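Local coordinates for protein KauB (Pseudomonas aeruginosa PAO1, PDB 6B4R) that probably oxidises a broad range of aldehydes, aminoaldehydes among them, to the corresponding acids with NAD(P)+ as electron acceptor, at residues A[22-27]-A[60-65]; A[281-286]-A[316-321]; A[372-377]-A[382-387]. One frame throughout, in Å; residues are numbered along the deposited sequence.

Contact 1. Residues A[22-27]-A[60-65]; sequences AFVNGE and EQAVKV
Val24, the last residue of strand 22-24, and Asn25, just beyond it in the turn, pack against Ala62 and Val65 on one side of helix 56-72. No hydrogen bond crosses between the segments, and the small interface, 168 Å² in all, is built mainly from methyl and methylene groups. Ala62 comes first along the helix. Its small side chain lets the strand come close to the helix backbone: Val24 CG1 lies 4.2 Å from Ala62 CA and 4.5 Å from Ala62 CB.

One turn later, Val65 directs its CB at the strand and spreads its two methyls over two neighbours. CG2 meets Val24 CG1 at 4.1 Å. The other methyl, CG1, stands anti to the backbone N (chi1 167°) and reaches the base of Asn25, 3.6 Å from Asn25 CB, with Asn25 CG and OD1 both at 3.8 Å. A beta-branched valine suits this place because its forked end serves both partners at once. It touches the amide of Asn25 without bonding to it.

Asn25 and Gly26 are the central residues of a type I' turn running from Val24 to Glu27. Both have positive phi, which asparagine and glycine tolerate well, and Val24 and Glu27 exchange two backbone hydrogen bonds that close a tight hairpin with strand 27-29. Strand 217-219 borders both segments: Asn218 accepts a hydrogen bond from Asn25 N and touches Val24 and Val65, and Phe23 bonds through its backbone to Val219. The Phe23 ring rests on helix 198-210, while Ala62 packs onto Ile189 of strand 187-191.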
loop_
_atom_site.group_PDB
_atom_site.type_symbol
_atom_site.label_atom_id
_atom_site.label_comp_id
_atom_site.label_asym_id
_atom_site.label_seq_id
_atom_site.Cartn_x
_atom_site.Cartn_y
_atom_site.Cartn_z
ATOM N N ALA A 22 -16.401 25.664 -29.255
ATOM C CA ALA A 22 -16.112 24.368 -28.659
ATOM C C ALA A 22 -14.769 23.866 -29.171
ATOM O O ALA A 22 -14.270 24.346 -30.187
ATOM C CB ALA A 22 -17.210 23.377 -28.995
ATOM N N PHE A 23 -14.184 22.907 -28.465
ATOM C CA PHE A 23 -12.908 22.332 -28.872
ATOM C C PHE A 23 -13.043 20.823 -29.005
ATOM O O PHE A 23 -13.026 20.099 -28.009
ATOM C CB PHE A 23 -11.818 22.675 -27.857
ATOM C CG PHE A 23 -10.422 22.391 -28.340
ATOM C CD1 PHE A 23 -9.696 23.363 -29.012
ATOM C CD2 PHE A 23 -9.831 21.156 -28.114
ATOM C CE1 PHE A 23 -8.411 23.110 -29.452
ATOM C CE2 PHE A 23 -8.545 20.898 -28.550
ATOM C CZ PHE A 23 -7.834 21.876 -29.221
ATOM N N VAL A 24 -13.189 20.353 -30.238
ATOM C CA VAL A 24 -13.355 18.927 -30.495
ATOM C C VAL A 24 -12.310 18.414 -31.482
ATOM O O VAL A 24 -12.105 19.005 -32.542
ATOM C CB VAL A 24 -14.763 18.612 -31.039
ATOM C CG1 VAL A 24 -14.935 17.113 -31.238
ATOM C CG2 VAL A 24 -15.829 19.154 -30.099
ATOM N N ASN A 25 -11.657 17.313 -31.121
ATOM C CA ASN A 25 -10.659 16.674 -31.975
ATOM C C ASN A 25 -9.525 17.618 -32.364
ATOM O O ASN A 25 -9.148 17.703 -33.532
ATOM C CB ASN A 25 -11.317 16.078 -33.224
ATOM C CG ASN A 25 -10.457 15.017 -33.888
ATOM O OD1 ASN A 25 -9.556 14.454 -33.269
ATOM N ND2 ASN A 25 -10.737 14.738 -35.156
ATOM N N GLY A 26 -8.997 18.336 -31.379
ATOM C CA GLY A 26 -7.838 19.186 -31.582
ATOM C C GLY A 26 -8.105 20.498 -32.297
ATOM O O GLY A 26 -7.174 21.251 -32.572
ATOM N N GLU A 27 -9.371 20.779 -32.596
ATOM C CA GLU A 27 -9.729 21.989 -33.337
ATOM C C GLU A 27 -10.890 22.739 -32.692
ATOM O O GLU A 27 -11.766 22.138 -32.071
ATOM C CB GLU A 27 -10.103 21.646 -34.785
ATOM C CG GLU A 27 -9.115 20.743 -35.513
ATOM C CD GLU A 27 -7.776 21.412 -35.765
ATOM O OE1 GLU A 27 -6.783 20.685 -35.986
ATOM O OE2 GLU A 27 -7.715 22.660 -35.750
ATOM N N GLU A 60 -22.697 13.582 -29.223
ATOM C CA GLU A 60 -22.517 12.361 -30.000
ATOM C C GLU A 60 -21.207 12.395 -30.783
ATOM O O GLU A 60 -20.474 11.408 -30.827
ATOM C CB GLU A 60 -23.698 12.152 -30.951
ATOM C CG GLU A 60 -23.495 11.041 -31.978
ATOM C CD GLU A 60 -23.455 9.655 -31.355
ATOM O OE1 GLU A 60 -22.365 9.229 -30.916
ATOM O OE2 GLU A 60 -24.512 8.990 -31.313
ATOM N N GLN A 61 -20.915 13.539 -31.391
ATOM C CA GLN A 61 -19.703 13.689 -32.188
ATOM C C GLN A 61 -18.450 13.649 -31.316
ATOM O O GLN A 61 -17.454 13.015 -31.672
ATOM C CB GLN A 61 -19.751 14.987 -32.998
ATOM C CG GLN A 61 -18.531 15.213 -33.879
ATOM C CD GLN A 61 -18.325 14.098 -34.886
ATOM O OE1 GLN A 61 -19.285 13.486 -35.358
ATOM N NE2 GLN A 61 -17.069 13.825 -35.219
ATOM N N ALA A 62 -18.506 14.323 -30.172
ATOM C CA ALA A 62 -17.376 14.364 -29.250
ATOM C C ALA A 62 -17.060 12.986 -28.668
ATOM O O ALA A 62 -15.893 12.627 -28.507
ATOM C CB ALA A 62 -17.635 15.368 -28.137
ATOM N N VAL A 63 -18.101 12.221 -28.356
ATOM C CA VAL A 63 -17.923 10.878 -27.815
ATOM C C VAL A 63 -17.251 9.956 -28.830
ATOM O O VAL A 63 -16.314 9.228 -28.491
ATOM C CB VAL A 63 -19.259 10.266 -27.339
ATOM C CG1 VAL A 63 -19.095 8.785 -27.050
ATOM C CG2 VAL A 63 -19.763 10.998 -26.103
ATOM N N LYS A 64 -17.724 10.001 -30.074
ATOM C CA LYS A 64 -17.131 9.213 -31.152
ATOM C C LYS A 64 -15.652 9.546 -31.312
ATOM O O LYS A 64 -14.813 8.654 -31.439
ATOM C CB LYS A 64 -17.869 9.451 -32.472
ATOM C CG LYS A 64 -19.255 8.828 -32.535
ATOM C CD LYS A 64 -19.923 9.093 -33.877
ATOM C CE LYS A 64 -21.313 8.473 -33.934
ATOM N NZ LYS A 64 -22.015 8.776 -35.213
ATOM N N VAL A 65 -15.345 10.839 -31.295
ATOM C CA VAL A 65 -13.970 11.313 -31.365
ATOM C C VAL A 65 -13.149 10.831 -30.166
ATOM O O VAL A 65 -12.045 10.306 -30.329
ATOM C CB VAL A 65 -13.921 12.852 -31.446
ATOM C CG1 VAL A 65 -12.517 13.353 -31.202
ATOM C CG2 VAL A 65 -14.442 13.327 -32.798
#

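Contact 2. Residues A[281-286]-A[316-321]; sequences PDLKAA and DKFLPL
Leu283 and Ala286, in the first turn of helix 283-295, pack against the Phe318 ring, with Leu283 O and Ala286 CB at its edge, and Leu321 adds an aliphatic neighbour beside them. The turn is prepared by Asp282, the N-cap residue, whose carboxylate caps the helix start. Its OD1 accepts from Ala285 N at 3.1 Å, with the donor coming from above the carboxylate plane, and more weakly from Lys284 N. Aspartate suits this place because a negative charge can pair with amides that the helix start would otherwise leave without an acceptor.

Leu283 follows and makes two kinds of contact. Its CD2 methyl touches Phe318 CD1 at 3.9 Å, while its backbone O lies near the ring plane, 3.6 Å from Phe318 CE1, so the electropositive rim of the ring faces the carbonyl oxygen. Leu283 CB is also 4.5 Å from Leu321 CD1. Phe318 can extend this far because its CG stands anti to the backbone N (chi1 -178°), which carries the ring across towards the other helix.

Ala286, one turn on, puts its CB 4.0 Å from Phe318 CE1; a side chain this small lets the ring approach the helix. Phe318 also rests on Leu308 and Val310 of strand 307-311. Helix 283-295 links the parallel, neighbouring strands 273-276 and 307-311 in a beta-alpha-beta crossover, and helix 315-326 follows directly, an alpha/beta layering characteristic of the aldehyde dehydrogenase catalytic domain.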
loop_
_atom_site.group_PDB
_atom_site.type_symbol
_atom_site.label_atom_id
_atom_site.label_comp_id
_atom_site.label_asym_id
_atom_site.label_seq_id
_atom_site.Cartn_x
_atom_site.Cartn_y
_atom_site.Cartn_z
ATOM N N PRO A 281 -7.066 27.027 20.933
ATOM C CA PRO A 281 -5.692 27.527 21.082
ATOM C C PRO A 281 -5.598 29.046 20.939
ATOM O O PRO A 281 -4.904 29.696 21.721
ATOM C CB PRO A 281 -4.949 26.851 19.925
ATOM C CG PRO A 281 -5.718 25.611 19.661
ATOM C CD PRO A 281 -7.158 25.972 19.910
ATOM N N ASP A 282 -6.295 29.596 19.952
ATOM C CA ASP A 282 -6.291 31.033 19.706
ATOM C C ASP A 282 -7.672 31.468 19.231
ATOM O O ASP A 282 -8.042 31.233 18.079
ATOM C CB ASP A 282 -5.233 31.385 18.654
ATOM C CG ASP A 282 -5.019 32.885 18.504
ATOM O OD1 ASP A 282 -5.898 33.673 18.909
ATOM O OD2 ASP A 282 -3.961 33.280 17.968
ATOM N N LEU A 283 -8.428 32.107 20.118
ATOM C CA LEU A 283 -9.770 32.570 19.780
ATOM C C LEU A 283 -9.747 33.617 18.672
ATOM O O LEU A 283 -10.637 33.646 17.822
ATOM C CB LEU A 283 -10.484 33.120 21.014
ATOM C CG LEU A 283 -11.045 32.059 21.960
ATOM C CD1 LEU A 283 -11.651 32.698 23.199
ATOM C CD2 LEU A 283 -12.072 31.204 21.232
ATOM N N LYS A 284 -8.727 34.469 18.679
ATOM C CA LYS A 284 -8.603 35.500 17.657
ATOM C C LYS A 284 -8.360 34.875 16.288
ATOM O O LYS A 284 -8.956 35.288 15.297
ATOM C CB LYS A 284 -7.480 36.480 18.001
ATOM C CG LYS A 284 -7.734 37.892 17.493
ATOM C CD LYS A 284 -6.564 38.425 16.678
ATOM C CE LYS A 284 -6.890 39.787 16.079
ATOM N NZ LYS A 284 -5.771 40.324 15.256
ATOM N N ALA A 285 -7.489 33.872 16.244
ATOM C CA ALA A 285 -7.189 33.172 15.000
ATOM C C ALA A 285 -8.399 32.383 14.503
ATOM O O ALA A 285 -8.656 32.308 13.297
ATOM C CB ALA A 285 -5.991 32.250 15.186
ATOM N N ALA A 286 -9.137 31.794 15.437
ATOM C CA ALA A 286 -10.354 31.064 15.104
ATOM C C ALA A 286 -11.424 32.008 14.562
ATOM O O ALA A 286 -12.196 31.639 13.678
ATOM C CB ALA A 286 -10.872 30.313 16.321
ATOM N N ASP A 316 -20.396 35.150 23.893
ATOM C CA ASP A 316 -20.471 36.600 24.041
ATOM C C ASP A 316 -19.138 37.292 23.770
ATOM O O ASP A 316 -19.098 38.501 23.536
ATOM C CB ASP A 316 -20.992 36.973 25.433
ATOM C CG ASP A 316 -22.431 36.544 25.650
ATOM O OD1 ASP A 316 -23.159 36.370 24.648
ATOM O OD2 ASP A 316 -22.837 36.385 26.821
ATOM N N LYS A 317 -18.051 36.529 23.797
ATOM C CA LYS A 317 -16.726 37.097 23.577
ATOM C C LYS A 317 -16.145 36.700 22.223
ATOM O O LYS A 317 -15.232 37.352 21.717
ATOM C CB LYS A 317 -15.779 36.695 24.710
ATOM C CG LYS A 317 -15.687 35.198 24.940
ATOM C CD LYS A 317 -15.335 34.877 26.385
ATOM C CE LYS A 317 -16.438 35.331 27.331
ATOM N NZ LYS A 317 -17.768 34.774 26.945
ATOM N N PHE A 318 -16.687 35.637 21.633
ATOM C CA PHE A 318 -16.199 35.142 20.350
ATOM C C PHE A 318 -16.900 35.824 19.180
ATOM O O PHE A 318 -16.267 36.148 18.174
ATOM C CB PHE A 318 -16.368 33.624 20.261
ATOM C CG PHE A 318 -15.845 33.027 18.985
ATOM C CD1 PHE A 318 -14.482 32.943 18.753
ATOM C CD2 PHE A 318 -16.715 32.543 18.024
ATOM C CE1 PHE A 318 -13.997 32.392 17.582
ATOM C CE2 PHE A 318 -16.236 31.990 16.850
ATOM C CZ PHE A 318 -14.875 31.914 16.629
ATOM N N LEU A 319 -18.206 36.041 19.319
ATOM C CA LEU A 319 -18.994 36.694 18.273
ATOM C C LEU A 319 -18.510 38.102 17.881
ATOM O O LEU A 319 -18.433 38.409 16.692
ATOM C CB LEU A 319 -20.487 36.711 18.628
ATOM C CG LEU A 319 -21.410 37.320 17.568
ATOM C CD1 LEU A 319 -21.272 36.573 16.252
ATOM C CD2 LEU A 319 -22.855 37.318 18.036
ATOM N N PRO A 320 -18.190 38.964 18.869
ATOM C CA PRO A 320 -17.686 40.288 18.479
ATOM C C PRO A 320 -16.374 40.215 17.699
ATOM O O PRO A 320 -16.104 41.082 16.869
ATOM C CB PRO A 320 -17.455 40.982 19.825
ATOM C CG PRO A 320 -18.379 40.305 20.763
ATOM C CD PRO A 320 -18.399 38.874 20.327
ATOM N N LEU A 321 -15.571 39.191 17.965
ATOM C CA LEU A 321 -14.307 39.008 17.259
ATOM C C LEU A 321 -14.548 38.609 15.807
ATOM O O LEU A 321 -13.795 39.003 14.915
ATOM C CB LEU A 321 -13.451 37.953 17.960
ATOM C CG LEU A 321 -13.030 38.263 19.397
ATOM C CD1 LEU A 321 -12.364 37.052 20.033
ATOM C CD2 LEU A 321 -12.099 39.462 19.428
#

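Contact 3. Residues A[372-377]-A[382-387]; sequences KRTLEE and YVEPTI
A beta hairpin formed by the short strand 373-374 and the start of strand 382-389 sets Arg373 beside Val383 as an antiparallel, non-hydrogen-bonded pair. The backbone bonds lie to either side of that pair: Glu384 N gives to Lys372 O at 3.1 Å, nearly straight at 168°, and Thr374 N gives to Tyr382 O. In place of a direct return bond from Tyr382 N to Thr374 O, a water accepts from Tyr382 N and donates to Thr374 O, 2.9 Å from each. The same water also accepts from Arg373 NE, lying in the guanidinium plane, while the methylene of Glu376 CG covers one face of that group.

Beyond the paired residues the side chains lock the two segments together. Lys372 and Glu384 run side by side, and the bent end of the lysine brings NZ to the syn lone pair of Glu384 OE1, a salt bridge of 3.2 Å. Oppositely charged, flexible residues suit this partly exposed border. Strand 382-389 continues as part of the mixed sheet of the catalytic domain, pairing with 366-369 on one side and 406-412 on the other, so the hairpin forms part of the border of that sheet; Val383, on the same face as Arg373, packs on Met350 and Val353 of helix 347-362.

On the other face Thr374 CG2 meets Tyr382 CB at 3.7 Å and Glu384 CG at 3.9 Å. Leu375, whose positive phi turns the chain out of the strand, lays CD1 over one face of the Tyr382 ring in a CH-pi contact, 4.0 Å from the centroid and 15° off the normal. Tyrosine gives Leu375 a broad aromatic surface while its OH hydrogen-bonds to Val43 O.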
loop_
_atom_site.group_PDB
_atom_site.type_symbol
_atom_site.label_atom_id
_atom_site.label_comp_id
_atom_site.label_asym_id
_atom_site.label_seq_id
_atom_site.Cartn_x
_atom_site.Cartn_y
_atom_site.Cartn_z
ATOM N N LYS A 372 -27.276 43.207 2.976
ATOM C CA LYS A 372 -27.798 44.028 1.888
ATOM C C LYS A 372 -26.991 43.875 0.605
ATOM O O LYS A 372 -25.803 43.551 0.635
ATOM C CB LYS A 372 -27.828 45.506 2.292
ATOM C CG LYS A 372 -28.654 45.808 3.534
ATOM C CD LYS A 372 -28.645 47.294 3.851
ATOM C CE LYS A 372 -27.225 47.839 3.910
ATOM N NZ LYS A 372 -26.402 47.166 4.955
ATOM N N ARG A 373 -27.650 44.116 -0.523
ATOM C CA ARG A 373 -26.977 44.185 -1.811
ATOM C C ARG A 373 -26.133 45.456 -1.861
ATOM O O ARG A 373 -26.522 46.486 -1.311
ATOM C CB ARG A 373 -28.007 44.188 -2.941
ATOM C CG ARG A 373 -27.420 44.374 -4.327
ATOM C CD ARG A 373 -28.517 44.543 -5.358
ATOM N NE ARG A 373 -27.987 44.724 -6.705
ATOM C CZ ARG A 373 -28.743 44.935 -7.776
ATOM N NH1 ARG A 373 -30.063 44.994 -7.652
ATOM N NH2 ARG A 373 -28.185 45.089 -8.968
ATOM N N THR A 374 -24.976 45.383 -2.513
ATOM C CA THR A 374 -24.071 46.525 -2.572
ATOM C C THR A 374 -23.494 46.733 -3.973
ATOM O O THR A 374 -23.598 45.856 -4.834
ATOM C CB THR A 374 -22.920 46.381 -1.559
ATOM O OG1 THR A 374 -22.054 47.519 -1.650
ATOM C CG2 THR A 374 -22.120 45.118 -1.835
ATOM N N LEU A 375 -22.896 47.904 -4.185
ATOM C CA LEU A 375 -22.279 48.265 -5.460
ATOM C C LEU A 375 -23.222 48.082 -6.647
ATOM O O LEU A 375 -22.808 47.640 -7.719
ATOM C CB LEU A 375 -20.990 47.470 -5.679
ATOM C CG LEU A 375 -19.873 47.747 -4.674
ATOM C CD1 LEU A 375 -18.743 46.748 -4.845
ATOM C CD2 LEU A 375 -19.362 49.169 -4.833
ATOM N N GLU A 376 -24.489 48.429 -6.448
ATOM C CA GLU A 376 -25.504 48.261 -7.481
ATOM C C GLU A 376 -25.260 49.185 -8.674
ATOM O O GLU A 376 -25.576 48.841 -9.815
ATOM C CB GLU A 376 -26.898 48.508 -6.898
ATOM C CG GLU A 376 -28.027 48.387 -7.910
ATOM C CD GLU A 376 -29.389 48.645 -7.298
ATOM O OE1 GLU A 376 -29.489 48.652 -6.053
ATOM O OE2 GLU A 376 -30.358 48.845 -8.062
ATOM N N GLU A 377 -24.681 50.351 -8.403
ATOM C CA GLU A 377 -24.450 51.357 -9.437
ATOM C C GLU A 377 -23.370 50.946 -10.439
ATOM O O GLU A 377 -23.197 51.593 -11.471
ATOM C CB GLU A 377 -24.098 52.709 -8.805
ATOM C CG GLU A 377 -22.753 52.751 -8.083
ATOM C CD GLU A 377 -22.785 52.079 -6.718
ATOM O OE1 GLU A 377 -23.889 51.759 -6.229
ATOM O OE2 GLU A 377 -21.700 51.871 -6.134
ATOM N N TYR A 382 -23.393 42.286 -6.466
ATOM C CA TYR A 382 -22.618 42.145 -5.237
ATOM C C TYR A 382 -23.529 42.066 -4.015
ATOM O O TYR A 382 -24.585 42.700 -3.974
ATOM C CB TYR A 382 -21.656 43.325 -5.063
ATOM C CG TYR A 382 -20.685 43.533 -6.204
ATOM C CD1 TYR A 382 -19.363 43.122 -6.099
ATOM C CD2 TYR A 382 -21.087 44.153 -7.381
ATOM C CE1 TYR A 382 -18.470 43.316 -7.134
ATOM C CE2 TYR A 382 -20.205 44.345 -8.424
ATOM C CZ TYR A 382 -18.898 43.926 -8.296
ATOM O OH TYR A 382 -18.017 44.122 -9.333
ATOM N N VAL A 383 -23.111 41.286 -3.021
ATOM C CA VAL A 383 -23.827 41.183 -1.753
ATOM C C VAL A 383 -22.833 41.177 -0.590
ATOM O O VAL A 383 -21.833 40.459 -0.620
ATOM C CB VAL A 383 -24.709 39.913 -1.692
ATOM C CG1 VAL A 383 -25.226 39.678 -0.281
ATOM C CG2 VAL A 383 -25.869 40.017 -2.667
ATOM N N GLU A 384 -23.111 41.987 0.428
ATOM C CA GLU A 384 -22.257 42.074 1.608
ATOM C C GLU A 384 -22.184 40.746 2.355
ATOM O O GLU A 384 -23.178 40.027 2.444
ATOM C CB GLU A 384 -22.789 43.147 2.559
ATOM C CG GLU A 384 -22.904 44.535 1.954
ATOM C CD GLU A 384 -23.676 45.492 2.845
ATOM O OE1 GLU A 384 -24.481 45.018 3.677
ATOM O OE2 GLU A 384 -23.478 46.720 2.716
ATOM N N PRO A 385 -21.000 40.414 2.893
ATOM C CA PRO A 385 -20.869 39.267 3.799
ATOM C C PRO A 385 -21.830 39.413 4.978
ATOM O O PRO A 385 -21.799 40.426 5.677
ATOM C CB PRO A 385 -19.417 39.367 4.274
ATOM C CG PRO A 385 -18.710 40.061 3.155
ATOM C CD PRO A 385 -19.702 41.057 2.622
ATOM N N THR A 386 -22.672 38.407 5.193
ATOM C CA THR A 386 -23.781 38.523 6.135
ATOM C C THR A 386 -23.705 37.516 7.285
ATOM O O THR A 386 -23.445 36.334 7.067
ATOM C CB THR A 386 -25.128 38.347 5.400
ATOM O OG1 THR A 386 -25.235 39.325 4.358
ATOM C CG2 THR A 386 -26.297 38.499 6.359
ATOM N N ILE A 387 -23.936 37.991 8.507
ATOM C CA ILE A 387 -23.985 37.111 9.671
ATOM C C ILE A 387 -25.336 37.186 10.377
ATOM O O ILE A 387 -25.795 38.268 10.741
ATOM C CB ILE A 387 -22.891 37.457 10.700
ATOM C CG1 ILE A 387 -21.506 37.420 10.056
ATOM C CG2 ILE A 387 -22.952 36.501 11.885
ATOM C CD1 ILE A 387 -20.392 37.774 11.012
HETATM O O HOH W 1 -24.877 44.681 -7.208
#

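The contacts follow one another along the chain, each closing before the next opens. Contact 1 borders the sheet with strands 187-191 and 217-219, in the cofactor-binding domain of aldehyde dehydrogenases; contacts 2 and 3 lie in the catalytic domain. The centre of contact 1 is about 53 Å from that of contact 2, on opposite sides of the chain's centre, and 41 Å from that of contact 3. Contacts 2 and 3 are about 25 Å apart between centres: contact 2 packs helices against the catalytic-domain sheet, of which contact 3 forms two strands, and Ile387 touches Val322 and Leu326 of helix 315-326. All three are structural packing within their domains, away from the annotated sites.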